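Local coordinates for protein Exo-beta-1,3-galactanase (Bifidobacterium bifidum, PDB 5FLW) that probably trims galactose units from the ends of beta-1,3-galactan chains, as a putative exo-beta-1,3-galactanase of glycoside hydrolase family 43, at residues C49-T54 with W59-I64. Numbering follows the deposited sequence.
Sequences CCYTTT and WRSHGI
Thr52 and Arg60 form the hydrogen-bonded pair of this antiparallel hairpin: Thr52 N donates to Arg60 O and Arg60 N returns a bond to Thr52 O, both 2.9 Å. Further along, Cys50 O accepts from His62 N at 2.8 Å, while Cys50 N reaches past it to Gly63 O. With His62 and Gly63 both bonded to Cys50, the register shifts by one, a beta bulge, and a water bridges Cys50 O and Ser61 OG beside it. Among the side chains, Thr52 OG1 and His62 NE2 share a 2.9 Å hydrogen bond at the imidazole edge; a chi1 of 52° sets the hydroxyl between the backbone N and carbonyl carbon, facing that nitrogen. Two apolar contacts involve Trp59. Thr53 CG2 sits over its six-membered ring, 3.8 Å from the centroid, a CH-pi contact, and Tyr51 CB meets Trp59 CE3 at 3.6 Å. Tyr51 also lays CD2 against Ser61 CA. Replacing Trp59 with an alanine would probably open a gap beside Tyr51 CB and leave the Thr53 methyl without its aromatic partner. Strand 60-66 is one of the two outermost strands of a four-stranded antiparallel sheet, one blade of the five-bladed beta-propeller of family 43; strand 48-53 lies between it and strand 31-37, where Ala34 also touches Trp59.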
loop_
_atom_site.group_PDB
_atom_site.type_symbol
_atom_site.label_atom_id
_atom_site.label_comp_id
_atom_site.label_asym_id
_atom_site.label_seq_id
_atom_site.Cartn_x
_atom_site.Cartn_y
_atom_site.Cartn_z
ATOM N N CYS A 49 -7.753 6.682 8.486
ATOM C CA CYS A 49 -8.723 5.825 9.161
ATOM C C CYS A 49 -8.115 4.458 9.450
ATOM O O CYS A 49 -7.468 3.865 8.582
ATOM C CB CYS A 49 -9.938 5.626 8.248
ATOM S SG CYS A 49 -10.879 7.147 8.006
ATOM N N CYS A 50 -8.406 3.925 10.642
ATOM C CA CYS A 50 -7.952 2.597 11.039
ATOM C C CYS A 50 -9.147 1.659 11.190
ATOM O O CYS A 50 -10.154 2.030 11.809
ATOM C CB CYS A 50 -7.172 2.658 12.361
ATOM S SG CYS A 50 -6.616 1.073 12.988
ATOM N N TYR A 51 -9.030 0.442 10.622
ATOM C CA TYR A 51 -10.019 -0.620 10.803
ATOM C C TYR A 51 -9.315 -1.924 11.160
ATOM O O TYR A 51 -8.173 -2.155 10.750
ATOM C CB TYR A 51 -10.834 -0.882 9.523
ATOM C CG TYR A 51 -11.489 0.363 8.982
ATOM C CD1 TYR A 51 -10.800 1.203 8.097
ATOM C CD2 TYR A 51 -12.781 0.735 9.385
ATOM C CE1 TYR A 51 -11.367 2.381 7.630
ATOM C CE2 TYR A 51 -13.352 1.920 8.931
ATOM C CZ TYR A 51 -12.640 2.718 8.042
ATOM O OH TYR A 51 -13.228 3.875 7.586
ATOM N N THR A 52 -9.997 -2.782 11.916
ATOM C CA THR A 52 -9.478 -4.116 12.197
ATOM C C THR A 52 -10.421 -5.197 11.675
ATOM O O THR A 52 -11.636 -4.991 11.531
ATOM C CB THR A 52 -9.220 -4.347 13.690
ATOM O OG1 THR A 52 -10.401 -4.007 14.424
ATOM C CG2 THR A 52 -8.043 -3.489 14.174
ATOM N N THR A 53 -9.840 -6.367 11.408
ATOM C CA THR A 53 -10.608 -7.516 10.946
ATOM C C THR A 53 -9.859 -8.789 11.303
ATOM O O THR A 53 -8.631 -8.795 11.451
ATOM C CB THR A 53 -10.890 -7.455 9.428
ATOM O OG1 THR A 53 -11.896 -8.409 9.066
ATOM C CG2 THR A 53 -9.608 -7.715 8.617
ATOM N N THR A 54 -10.617 -9.867 11.428
ATOM C CA THR A 54 -10.022 -11.190 11.438
ATOM C C THR A 54 -10.432 -12.022 10.232
ATOM O O THR A 54 -9.877 -13.114 10.035
ATOM C CB THR A 54 -10.377 -11.933 12.730
ATOM O OG1 THR A 54 -11.802 -12.073 12.829
ATOM C CG2 THR A 54 -9.844 -11.149 13.947
ATOM N N TRP A 59 -15.467 -5.227 9.322
ATOM C CA TRP A 59 -14.405 -4.260 9.600
ATOM C C TRP A 59 -14.815 -3.384 10.772
ATOM O O TRP A 59 -15.822 -2.672 10.699
ATOM C CB TRP A 59 -14.139 -3.364 8.381
ATOM C CG TRP A 59 -13.489 -4.047 7.234
ATOM C CD1 TRP A 59 -14.088 -4.486 6.094
ATOM C CD2 TRP A 59 -12.087 -4.302 7.087
ATOM N NE1 TRP A 59 -13.142 -5.029 5.250
ATOM C CE2 TRP A 59 -11.906 -4.927 5.837
ATOM C CE3 TRP A 59 -10.958 -4.070 7.910
ATOM C CZ2 TRP A 59 -10.632 -5.328 5.369
ATOM C CZ3 TRP A 59 -9.692 -4.451 7.452
ATOM C CH2 TRP A 59 -9.541 -5.078 6.184
ATOM N N ARG A 60 -14.046 -3.441 11.851
ATOM C CA ARG A 60 -14.348 -2.620 13.013
ATOM C C ARG A 60 -13.550 -1.313 12.945
ATOM O O ARG A 60 -12.317 -1.330 12.864
ATOM C CB ARG A 60 -14.077 -3.374 14.313
ATOM C CG ARG A 60 -14.569 -2.549 15.502
ATOM C CD ARG A 60 -13.642 -2.699 16.628
ATOM N NE ARG A 60 -14.179 -2.336 17.940
ATOM C CZ ARG A 60 -13.981 -1.156 18.525
ATOM N NH1 ARG A 60 -13.310 -0.189 17.873
ATOM N NH2 ARG A 60 -14.439 -0.956 19.769
ATOM N N SER A 61 -14.243 -0.181 12.982
ATOM C CA SER A 61 -13.571 1.102 12.914
ATOM C C SER A 61 -12.874 1.434 14.237
ATOM O O SER A 61 -13.432 1.232 15.324
ATOM C CB SER A 61 -14.596 2.189 12.632
ATOM O OG SER A 61 -13.964 3.487 12.615
ATOM N N HIS A 62 -11.651 1.964 14.145
ATOM C CA HIS A 62 -10.956 2.582 15.270
ATOM C C HIS A 62 -10.797 4.097 15.090
ATOM O O HIS A 62 -9.960 4.722 15.761
ATOM C CB HIS A 62 -9.623 1.877 15.531
ATOM C CG HIS A 62 -9.801 0.460 15.959
ATOM N ND1 HIS A 62 -10.003 0.103 17.278
ATOM C CD2 HIS A 62 -9.968 -0.673 15.228
ATOM C CE1 HIS A 62 -10.191 -1.206 17.348
ATOM N NE2 HIS A 62 -10.184 -1.698 16.116
ATOM N N GLY A 63 -11.576 4.687 14.167
ATOM C CA GLY A 63 -11.592 6.121 13.987
ATOM C C GLY A 63 -10.376 6.642 13.242
ATOM O O GLY A 63 -9.584 5.899 12.655
ATOM N N ILE A 64 -10.247 7.963 13.267
ATOM C CA ILE A 64 -9.114 8.646 12.645
ATOM C C ILE A 64 -7.931 8.565 13.611
ATOM O O ILE A 64 -7.997 9.100 14.724
ATOM C CB ILE A 64 -9.471 10.107 12.294
ATOM C CG1 ILE A 64 -10.573 10.142 11.202
ATOM C CG2 ILE A 64 -8.240 10.889 11.831
ATOM C CD1 ILE A 64 -11.151 11.491 10.900
HETATM O O HOH W 1 -11.863 4.203 10.834
#